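Phage tail sheath protein (Desulfitobacterium hafniense, PDB 3HXL) probably assembles into the contractile sheath around the tail tube of a myovirus-type phage. Local coordinates at residues A220-R224 against D225-K229; G276-V279 against N280-L283; R297-N300 against A301-I304; N354-F357 against V358-F361. All blocks are in the same frame, centred on the assembly; numbering follows the deposited sequence.

Following the chain from its N terminus, the four contacts come in series, and none encloses or crosses another. Contact 1 lies at the C-terminal end of helix 210-227, before strand 232-236. Contact 2 turns the chain just after helix 263-276, and contact 3 starts helix 300-308; these three belong to the subtilisin-like domain. Contact 4 spans about two turns of helix 344-364, in the sheath C-terminal domain. Contacts 1 and 4 touch, Gly228 O lying 3.0 Å from Asn354 ND2 in a probable hydrogen bond. Contact 2 comes within about 6 Å of contact 4 (nearest atoms), whereas contact 3 lies about 41 Å from contact 4 (centres).

Contact 1 (A220-R224 against D225-K229); sequences AKRLR and DDEGK
Arg222 and Glu227 reach out together from the end of the helix, yet their charged planes stand 80° apart. Glu227 OE2 sits at the edge of the guanidinium, in its plane, 3.3 Å from Arg222 NH2; the N-H points well off the oxygen, so the hydrogen bond within this salt bridge is weak. A bend of the Arg222 chain at chi3 (58°) and another of Glu227 at chi2 bring the two ends together. Asp226 instead crosses Arg222 at about a right angle; its OD2 lies 3.5 Å from Arg222 CA and merely grazes the side-chain stem. Leu223 and Lys229 run alongside each other, with Leu223 CD2 3.7 Å from Lys229 CD; the extended lysine then carries NZ onward to the carbonyl oxygens of Glu196 and Phe198. On another side of the turn, a water accepts from Arg224 NE and donates to Asp225 OD1, linking two groups that do not touch directly. Arg224 NH1 reaches Asp351 and Ile231 O, and Asp225 OD2 bonds Tyr243 OH.

The backbone widens over the same residues. Asp225 N still bonds Lys221 O at 2.9 Å, but Arg222 O receives Asp226 N and, weakly, Glu227 N in a pi-type turn. Gly228 then leaves helical geometry with phi 71°, and Lys229 N reaches back six residues to Leu223 O at 2.8 Å. Pi-type widening, a glycine of positive phi and this long return bond make up the C-terminus of the helix in the beta-alpha-beta unit of strand 202-204, helix 210-227 and strand 232-236.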
loop_
_atom_site.group_PDB
_atom_site.type_symbol
_atom_site.label_atom_id
_atom_site.label_comp_id
_atom_site.label_asym_id
_atom_site.label_seq_id
_atom_site.Cartn_x
_atom_site.Cartn_y
_atom_site.Cartn_z
ATOM N N ALA A 220 -4.570 -13.322 1.903
ATOM C CA ALA A 220 -5.788 -12.563 1.640
ATOM C C ALA A 220 -7.033 -13.304 2.125
ATOM O O ALA A 220 -7.911 -12.715 2.758
ATOM C CB ALA A 220 -5.903 -12.267 0.147
ATOM N N LYS A 221 -7.108 -14.600 1.834
ATOM C CA LYS A 221 -8.265 -15.397 2.240
ATOM C C LYS A 221 -8.421 -15.448 3.753
ATOM O O LYS A 221 -9.540 -15.375 4.277
ATOM C CB LYS A 221 -8.148 -16.827 1.700
ATOM C CG LYS A 221 -8.230 -16.954 0.184
ATOM C CD LYS A 221 -8.031 -18.410 -0.250
ATOM C CE LYS A 221 -8.116 -18.577 -1.763
ATOM N NZ LYS A 221 -7.743 -19.961 -2.200
ATOM N N ARG A 222 -7.297 -15.569 4.457
ATOM C CA ARG A 222 -7.330 -15.645 5.911
ATOM C C ARG A 222 -7.815 -14.340 6.529
ATOM O O ARG A 222 -8.725 -14.336 7.364
ATOM C CB ARG A 222 -5.944 -16.002 6.467
ATOM C CG ARG A 222 -5.930 -16.162 7.983
ATOM C CD ARG A 222 -4.659 -16.851 8.461
ATOM N NE ARG A 222 -3.446 -16.126 8.071
ATOM C CZ ARG A 222 -3.027 -14.998 8.633
ATOM N NH1 ARG A 222 -1.912 -14.425 8.202
ATOM N NH2 ARG A 222 -3.713 -14.446 9.626
ATOM N N LEU A 223 -7.215 -13.224 6.135
ATOM C CA LEU A 223 -7.665 -11.958 6.695
ATOM C C LEU A 223 -9.127 -11.687 6.351
ATOM O O LEU A 223 -9.935 -11.409 7.237
ATOM C CB LEU A 223 -6.790 -10.794 6.209
ATOM C CG LEU A 223 -5.605 -10.406 7.108
ATOM C CD1 LEU A 223 -4.578 -11.537 7.163
ATOM C CD2 LEU A 223 -4.957 -9.140 6.556
ATOM N N ARG A 224 -9.474 -11.798 5.072
ATOM C CA ARG A 224 -10.842 -11.521 4.632
ATOM C C ARG A 224 -11.941 -12.405 5.204
ATOM O O ARG A 224 -12.955 -11.912 5.715
ATOM C CB ARG A 224 -10.949 -11.593 3.103
ATOM C CG ARG A 224 -10.178 -10.536 2.347
ATOM C CD ARG A 224 -10.381 -10.710 0.849
ATOM N NE ARG A 224 -11.786 -10.565 0.487
ATOM C CZ ARG A 224 -12.387 -9.397 0.275
ATOM N NH1 ARG A 224 -11.697 -8.268 0.375
ATOM N NH2 ARG A 224 -13.688 -9.356 -0.007
ATOM N N ASP A 225 -11.752 -13.713 5.127
ATOM C CA ASP A 225 -12.801 -14.604 5.578
ATOM C C ASP A 225 -12.653 -15.286 6.925
ATOM O O ASP A 225 -13.603 -15.888 7.418
ATOM C CB ASP A 225 -13.073 -15.611 4.465
ATOM C CG ASP A 225 -13.403 -14.915 3.145
ATOM O OD1 ASP A 225 -14.081 -13.861 3.190
ATOM O OD2 ASP A 225 -12.998 -15.409 2.079
ATOM N N ASP A 226 -11.484 -15.172 7.541
ATOM C CA ASP A 226 -11.298 -15.786 8.850
ATOM C C ASP A 226 -11.115 -14.728 9.934
ATOM O O ASP A 226 -11.416 -14.966 11.106
ATOM C CB ASP A 226 -10.094 -16.733 8.836
ATOM C CG ASP A 226 -10.276 -17.892 7.876
ATOM O OD1 ASP A 226 -11.383 -18.468 7.836
ATOM O OD2 ASP A 226 -9.310 -18.240 7.170
ATOM N N GLU A 227 -10.633 -13.552 9.538
ATOM C CA GLU A 227 -10.398 -12.467 10.487
ATOM C C GLU A 227 -11.389 -11.315 10.308
ATOM O O GLU A 227 -11.476 -10.428 11.158
ATOM C CB GLU A 227 -8.973 -11.923 10.319
ATOM C CG GLU A 227 -7.889 -12.986 10.133
ATOM C CD GLU A 227 -7.446 -13.636 11.431
ATOM O OE1 GLU A 227 -8.319 -14.027 12.232
ATOM O OE2 GLU A 227 -6.220 -13.768 11.642
ATOM N N GLY A 228 -12.126 -11.316 9.200
ATOM C CA GLY A 228 -13.079 -10.245 8.969
ATOM C C GLY A 228 -12.364 -8.942 8.648
ATOM O O GLY A 228 -12.917 -7.854 8.822
ATOM N N LYS A 229 -11.120 -9.052 8.192
ATOM C CA LYS A 229 -10.331 -7.878 7.828
ATOM C C LYS A 229 -10.301 -7.847 6.305
ATOM O O LYS A 229 -9.449 -8.469 5.672
ATOM C CB LYS A 229 -8.911 -7.983 8.387
ATOM C CG LYS A 229 -8.139 -6.686 8.313
ATOM C CD LYS A 229 -6.725 -6.842 8.823
ATOM C CE LYS A 229 -6.006 -5.500 8.799
ATOM N NZ LYS A 229 -4.539 -5.673 8.952
HETATM O O HOH W 1 -14.002 -12.312 0.682
#

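Contact 2 (G276-V279 against N280-L283); sequences GARV and NESL
Arg278 and Glu281 are the first and last residues of a type I beta turn, with Val279 and Asn280 at its corners, that redirects the chain just after helix 263-276. The backbone evidence is the nearly straight hydrogen bond from Glu281 N to Arg278 O, 2.9 Å long.

A side-chain to backbone bond reinforces it: Glu281 OE1 takes the N-H of Arg278 at 3.1 Å and 169°, although that donor stands above the carboxylate plane. The same OE1 also accepts from a water that donates to Gly276 O, so one oxygen ties the turn to the end of the helix.

The ionic part is a salt bridge between Arg278 NE and Glu281 OE2, 3.2 Å apart. The two chains pass at a slant, with guanidinium and carboxylate planes 50° from each other, and the carboxylate lies against the arginine's aliphatic stem: Glu281 CD is 3.4 Å from Arg278 CG. Extended torsions on the glutamate beyond CG let its two oxygens serve backbone and side chain at once.

Apolar contact is slight, being Ala277 CB against Leu283 CD2. Outside the turn, Arg345 and Arg348 of helix 344-364 donate to the carbonyls of Asn280 and Glu281, joining this loop to the helix. Asn280 ND2 bonds Ile393 O, while its buried OD1 has no polar partner in the model and rests 3.2 Å from Arg278 CB.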
loop_
_atom_site.group_PDB
_atom_site.type_symbol
_atom_site.label_atom_id
_atom_site.label_comp_id
_atom_site.label_asym_id
_atom_site.label_seq_id
_atom_site.Cartn_x
_atom_site.Cartn_y
_atom_site.Cartn_z
ATOM N N GLY A 276 -7.189 3.694 -3.570
ATOM C CA GLY A 276 -7.690 5.056 -3.685
ATOM C C GLY A 276 -9.102 5.184 -4.225
ATOM O O GLY A 276 -9.763 6.208 -4.022
ATOM N N ALA A 277 -9.573 4.153 -4.916
ATOM C CA ALA A 277 -10.920 4.165 -5.482
ATOM C C ALA A 277 -11.970 4.194 -4.370
ATOM O O ALA A 277 -11.831 3.504 -3.357
ATOM C CB ALA A 277 -11.124 2.930 -6.370
ATOM N N ARG A 278 -13.013 5.002 -4.564
ATOM C CA ARG A 278 -14.100 5.125 -3.590
ATOM C C ARG A 278 -15.067 3.967 -3.777
ATOM O O ARG A 278 -15.050 3.301 -4.817
ATOM C CB ARG A 278 -14.864 6.441 -3.794
ATOM C CG ARG A 278 -14.006 7.690 -3.870
ATOM C CD ARG A 278 -14.876 8.933 -4.061
ATOM N NE ARG A 278 -14.119 10.069 -4.582
ATOM C CZ ARG A 278 -13.087 10.634 -3.963
ATOM N NH1 ARG A 278 -12.680 10.174 -2.788
ATOM N NH2 ARG A 278 -12.455 11.655 -4.526
ATOM N N VAL A 279 -15.929 3.734 -2.790
ATOM C CA VAL A 279 -16.890 2.638 -2.880
ATOM C C VAL A 279 -17.894 2.793 -4.014
ATOM O O VAL A 279 -18.611 1.851 -4.345
ATOM C CB VAL A 279 -17.659 2.452 -1.547
ATOM C CG1 VAL A 279 -16.691 2.036 -0.460
ATOM C CG2 VAL A 279 -18.382 3.739 -1.163
ATOM N N ASN A 280 -17.949 3.978 -4.611
ATOM C CA ASN A 280 -18.869 4.211 -5.720
ATOM C C ASN A 280 -18.111 4.356 -7.038
ATOM O O ASN A 280 -18.701 4.710 -8.057
ATOM C CB ASN A 280 -19.708 5.473 -5.467
ATOM C CG ASN A 280 -18.855 6.717 -5.263
ATOM O OD1 ASN A 280 -17.633 6.676 -5.385
ATOM N ND2 ASN A 280 -19.505 7.835 -4.955
ATOM N N GLU A 281 -16.807 4.078 -7.017
ATOM C CA GLU A 281 -15.986 4.206 -8.222
ATOM C C GLU A 281 -15.429 2.891 -8.759
ATOM O O GLU A 281 -15.033 2.008 -7.998
ATOM C CB GLU A 281 -14.807 5.159 -7.979
ATOM C CG GLU A 281 -15.185 6.561 -7.504
ATOM C CD GLU A 281 -13.967 7.454 -7.297
ATOM O OE1 GLU A 281 -12.876 6.916 -6.975
ATOM O OE2 GLU A 281 -14.103 8.698 -7.439
ATOM N N SER A 282 -15.398 2.781 -10.083
ATOM C CA SER A 282 -14.872 1.597 -10.759
ATOM C C SER A 282 -13.695 2.037 -11.624
ATOM O O SER A 282 -13.722 3.121 -12.211
ATOM C CB SER A 282 -15.953 0.962 -11.640
ATOM O OG SER A 282 -15.380 0.047 -12.555
ATOM N N LEU A 283 -12.660 1.209 -11.702
ATOM C CA LEU A 283 -11.492 1.557 -12.506
ATOM C C LEU A 283 -11.691 1.278 -13.996
ATOM O O LEU A 283 -10.872 1.675 -14.816
ATOM C CB LEU A 283 -10.254 0.790 -12.017
ATOM C CG LEU A 283 -9.773 1.072 -10.590
ATOM C CD1 LEU A 283 -8.467 0.312 -10.334
ATOM C CD2 LEU A 283 -9.546 2.570 -10.409
HETATM O O HOH W 2 -10.835 8.153 -5.744
#

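Contact 3 (R297-N300 against A301-I304); sequences RYTN and AQII
The Tyr298 ring and the Gln302 amide stand nearly upright to each other, their planes 76° apart, and Gln302 OE1 lies at the ring edge, in the ring plane, 3.9 Å from CD1 of Tyr298. This oxygen belongs to a capping box at the start of helix 300-308, with Thr299 as N-cap.

Two reciprocal hydrogen bonds define the box. Thr299 N donates to Gln302 OE1 at 2.7 Å, meeting a lone pair in the carbonyl plane. In return Gln302 N donates to Thr299 OG1 at 3.2 Å, with an N-H...O angle of 158°. The hydroxyl is brought there by chi1 of 65°, which sets OG1 between the backbone N and the carbonyl carbon, while the methyl CG2 lies against OE1. An extended glutamine chain lets the amide reach back past OG1 to the N-cap residue's own nitrogen.

The first helical bonds follow, from Ile303 N to Thr299 O and from Ile304 N to Asn300 O. Tyr298 also touches Lys250 and Asn251 of strand 246-255, and Ile303 packs on Thr315 of strand 314-317. Between the segments, the apolar contact runs from Tyr298 CB to Ile303 CG1, 3.9 Å apart.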
loop_
_atom_site.group_PDB
_atom_site.type_symbol
_atom_site.label_atom_id
_atom_site.label_comp_id
_atom_site.label_asym_id
_atom_site.label_seq_id
_atom_site.Cartn_x
_atom_site.Cartn_y
_atom_site.Cartn_z
ATOM N N ARG A 297 0.279 -6.047 -26.194
ATOM C CA ARG A 297 -1.066 -5.780 -26.681
ATOM C C ARG A 297 -1.691 -7.132 -26.994
ATOM O O ARG A 297 -0.978 -8.101 -27.246
ATOM C CB ARG A 297 -1.028 -4.926 -27.946
ATOM C CG ARG A 297 -0.638 -3.479 -27.713
ATOM C CD ARG A 297 -0.814 -2.687 -28.993
ATOM N NE ARG A 297 -0.745 -1.250 -28.764
ATOM C CZ ARG A 297 -0.975 -0.340 -29.703
ATOM N NH1 ARG A 297 -1.287 -0.726 -30.934
ATOM N NH2 ARG A 297 -0.901 0.953 -29.414
ATOM N N TYR A 298 -3.020 -7.187 -26.984
ATOM C CA TYR A 298 -3.748 -8.424 -27.243
ATOM C C TYR A 298 -4.829 -8.222 -28.294
ATOM O O TYR A 298 -5.282 -7.099 -28.528
ATOM C CB TYR A 298 -4.417 -8.918 -25.955
ATOM C CG TYR A 298 -3.472 -9.136 -24.793
ATOM C CD1 TYR A 298 -2.552 -10.183 -24.804
ATOM C CD2 TYR A 298 -3.499 -8.293 -23.681
ATOM C CE1 TYR A 298 -1.675 -10.387 -23.738
ATOM C CE2 TYR A 298 -2.628 -8.485 -22.604
ATOM C CZ TYR A 298 -1.720 -9.530 -22.641
ATOM O OH TYR A 298 -0.843 -9.706 -21.607
ATOM N N THR A 299 -5.247 -9.316 -28.923
ATOM C CA THR A 299 -6.307 -9.260 -29.923
ATOM C C THR A 299 -7.645 -9.309 -29.189
ATOM O O THR A 299 -7.686 -9.596 -27.994
ATOM C CB THR A 299 -6.237 -10.463 -30.876
ATOM O OG1 THR A 299 -6.488 -11.667 -30.138
ATOM C CG2 THR A 299 -4.858 -10.553 -31.522
ATOM N N ASN A 300 -8.735 -9.035 -29.899
ATOM C CA ASN A 300 -10.065 -9.059 -29.294
ATOM C C ASN A 300 -10.322 -10.419 -28.641
ATOM O O ASN A 300 -10.839 -10.490 -27.533
ATOM C CB ASN A 300 -11.135 -8.770 -30.360
ATOM C CG ASN A 300 -12.554 -8.778 -29.799
ATOM O OD1 ASN A 300 -12.870 -8.041 -28.861
ATOM N ND2 ASN A 300 -13.419 -9.612 -30.380
ATOM N N ALA A 301 -9.950 -11.495 -29.326
ATOM C CA ALA A 301 -10.151 -12.838 -28.792
ATOM C C ALA A 301 -9.320 -13.068 -27.533
ATOM O O ALA A 301 -9.778 -13.688 -26.572
ATOM C CB ALA A 301 -9.795 -13.888 -29.849
ATOM N N GLN A 302 -8.088 -12.579 -27.541
ATOM C CA GLN A 302 -7.219 -12.751 -26.385
ATOM C C GLN A 302 -7.732 -11.979 -25.175
ATOM O O GLN A 302 -7.597 -12.433 -24.044
ATOM C CB GLN A 302 -5.808 -12.290 -26.713
ATOM C CG GLN A 302 -5.154 -13.068 -27.826
ATOM C CD GLN A 302 -3.758 -12.571 -28.099
ATOM O OE1 GLN A 302 -3.551 -11.382 -28.330
ATOM N NE2 GLN A 302 -2.788 -13.478 -28.074
ATOM N N ILE A 303 -8.308 -10.805 -25.411
ATOM C CA ILE A 303 -8.835 -10.001 -24.312
ATOM C C ILE A 303 -10.020 -10.719 -23.669
ATOM O O ILE A 303 -10.109 -10.823 -22.445
ATOM C CB ILE A 303 -9.281 -8.606 -24.809
ATOM C CG1 ILE A 303 -8.057 -7.814 -25.279
ATOM C CG2 ILE A 303 -10.018 -7.864 -23.695
ATOM C CD1 ILE A 303 -8.381 -6.474 -25.906
ATOM N N ILE A 304 -10.924 -11.221 -24.504
ATOM C CA ILE A 304 -12.097 -11.937 -24.027
ATOM C C ILE A 304 -11.690 -13.157 -23.215
ATOM O O ILE A 304 -12.244 -13.420 -22.147
ATOM C CB ILE A 304 -12.990 -12.369 -25.211
ATOM C CG1 ILE A 304 -13.581 -11.119 -25.866
ATOM C CG2 ILE A 304 -14.082 -13.331 -24.738
ATOM C CD1 ILE A 304 -14.414 -11.383 -27.107
#

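Contact 4 (N354-F357 against V358-F361); sequences NNDF and VRIF
Four successive i to i+4 backbone hydrogen bonds join 354-357 to 358-361, from Val358 N to Asn354 O (2.9 Å) through Phe361 N to Phe357 O (2.8 Å), which makes this regular alpha-helix.

The Phe357 and Phe361 rings project from the same side of the helix, one turn apart, with centroids separated by 5.1 Å and planes at an oblique 49°. Phe361 brings CE2 to 3.5 Å from Phe357 CB and CZ over one face of the Phe357 ring. One face of its own ring lies over Phe357 O, which stands 3.0 Å above the plane and off towards the rim.

On another side, Asp356 OD1 meets Arg359 NH2 in a 3.2 Å salt bridge. The arginine comes from above the carboxylate plane, the two flat groups being turned 69°, and its bend at chi3 (58°) curls the guanidinium back. A water joins Arg359 NE to OD1 as well, while Asp356 OD2 bonds Tyr386 OH.

Tyr386 also meets the Phe357 ring edge-to-face. This is i to i+4 aromatic pairing beside an i to i+3 salt bridge, the phenylalanines packing on helix 373-392 and strand 431-438 of the sheath C-terminal domain.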
loop_
_atom_site.group_PDB
_atom_site.type_symbol
_atom_site.label_atom_id
_atom_site.label_comp_id
_atom_site.label_asym_id
_atom_site.label_seq_id
_atom_site.Cartn_x
_atom_site.Cartn_y
_atom_site.Cartn_z
ATOM N N ASN A 354 -18.669 -4.233 5.628
ATOM C CA ASN A 354 -18.037 -5.081 6.632
ATOM C C ASN A 354 -17.182 -4.274 7.599
ATOM O O ASN A 354 -17.465 -4.216 8.792
ATOM C CB ASN A 354 -17.139 -6.124 5.975
ATOM C CG ASN A 354 -16.505 -7.054 6.991
ATOM O OD1 ASN A 354 -17.055 -8.104 7.313
ATOM N ND2 ASN A 354 -15.356 -6.655 7.522
ATOM N N ASN A 355 -16.126 -3.663 7.069
ATOM C CA ASN A 355 -15.205 -2.878 7.879
ATOM C C ASN A 355 -15.892 -1.779 8.683
ATOM O O ASN A 355 -15.616 -1.620 9.872
ATOM C CB ASN A 355 -14.111 -2.281 6.995
ATOM C CG ASN A 355 -13.190 -3.343 6.414
ATOM O OD1 ASN A 355 -12.437 -3.080 5.469
ATOM N ND2 ASN A 355 -13.235 -4.547 6.982
ATOM N N ASP A 356 -16.778 -1.019 8.049
ATOM C CA ASP A 356 -17.474 0.043 8.766
ATOM C C ASP A 356 -18.327 -0.522 9.897
ATOM O O ASP A 356 -18.233 -0.066 11.037
ATOM C CB ASP A 356 -18.341 0.874 7.813
ATOM C CG ASP A 356 -17.514 1.645 6.792
ATOM O OD1 ASP A 356 -16.332 1.932 7.077
ATOM O OD2 ASP A 356 -18.048 1.973 5.713
ATOM N N PHE A 357 -19.157 -1.515 9.591
ATOM C CA PHE A 357 -20.004 -2.126 10.611
ATOM C C PHE A 357 -19.181 -2.591 11.805
ATOM O O PHE A 357 -19.494 -2.259 12.949
ATOM C CB PHE A 357 -20.770 -3.318 10.031
ATOM C CG PHE A 357 -22.044 -2.937 9.323
ATOM C CD1 PHE A 357 -22.260 -1.626 8.894
ATOM C CD2 PHE A 357 -23.013 -3.894 9.058
ATOM C CE1 PHE A 357 -23.422 -1.282 8.211
ATOM C CE2 PHE A 357 -24.178 -3.562 8.375
ATOM C CZ PHE A 357 -24.383 -2.250 7.951
ATOM N N VAL A 358 -18.138 -3.372 11.537
ATOM C CA VAL A 358 -17.276 -3.875 12.598
ATOM C C VAL A 358 -16.779 -2.718 13.463
ATOM O O VAL A 358 -16.719 -2.828 14.688
ATOM C CB VAL A 358 -16.052 -4.633 12.026
ATOM C CG1 VAL A 358 -15.068 -4.953 13.147
ATOM C CG2 VAL A 358 -16.506 -5.924 11.358
ATOM N N ARG A 359 -16.440 -1.606 12.819
ATOM C CA ARG A 359 -15.942 -0.429 13.522
ATOM C C ARG A 359 -17.040 0.275 14.324
ATOM O O ARG A 359 -16.850 0.603 15.496
ATOM C CB ARG A 359 -15.309 0.541 12.516
ATOM C CG ARG A 359 -14.811 1.849 13.107
ATOM C CD ARG A 359 -13.977 2.619 12.088
ATOM N NE ARG A 359 -14.718 2.899 10.860
ATOM C CZ ARG A 359 -15.740 3.745 10.778
ATOM N NH1 ARG A 359 -16.145 4.403 11.856
ATOM N NH2 ARG A 359 -16.356 3.932 9.619
ATOM N N ILE A 360 -18.189 0.491 13.695
ATOM C CA ILE A 360 -19.311 1.159 14.348
ATOM C C ILE A 360 -19.854 0.385 15.544
ATOM O O ILE A 360 -20.118 0.963 16.598
ATOM C CB ILE A 360 -20.473 1.385 13.360
ATOM C CG1 ILE A 360 -19.980 2.200 12.165
ATOM C CG2 ILE A 360 -21.628 2.087 14.056
ATOM C CD1 ILE A 360 -19.309 3.501 12.545
ATOM N N PHE A 361 -20.030 -0.921 15.378
ATOM C CA PHE A 361 -20.554 -1.746 16.457
ATOM C C PHE A 361 -19.571 -1.888 17.612
ATOM O O PHE A 361 -19.953 -1.776 18.774
ATOM C CB PHE A 361 -20.922 -3.141 15.944
ATOM C CG PHE A 361 -21.862 -3.134 14.775
ATOM C CD1 PHE A 361 -22.799 -2.116 14.618
ATOM C CD2 PHE A 361 -21.826 -4.162 13.838
ATOM C CE1 PHE A 361 -23.680 -2.118 13.542
ATOM C CE2 PHE A 361 -22.701 -4.176 12.760
ATOM C CZ PHE A 361 -23.633 -3.153 12.613
HETATM O O HOH W 3 -13.805 1.458 8.124
#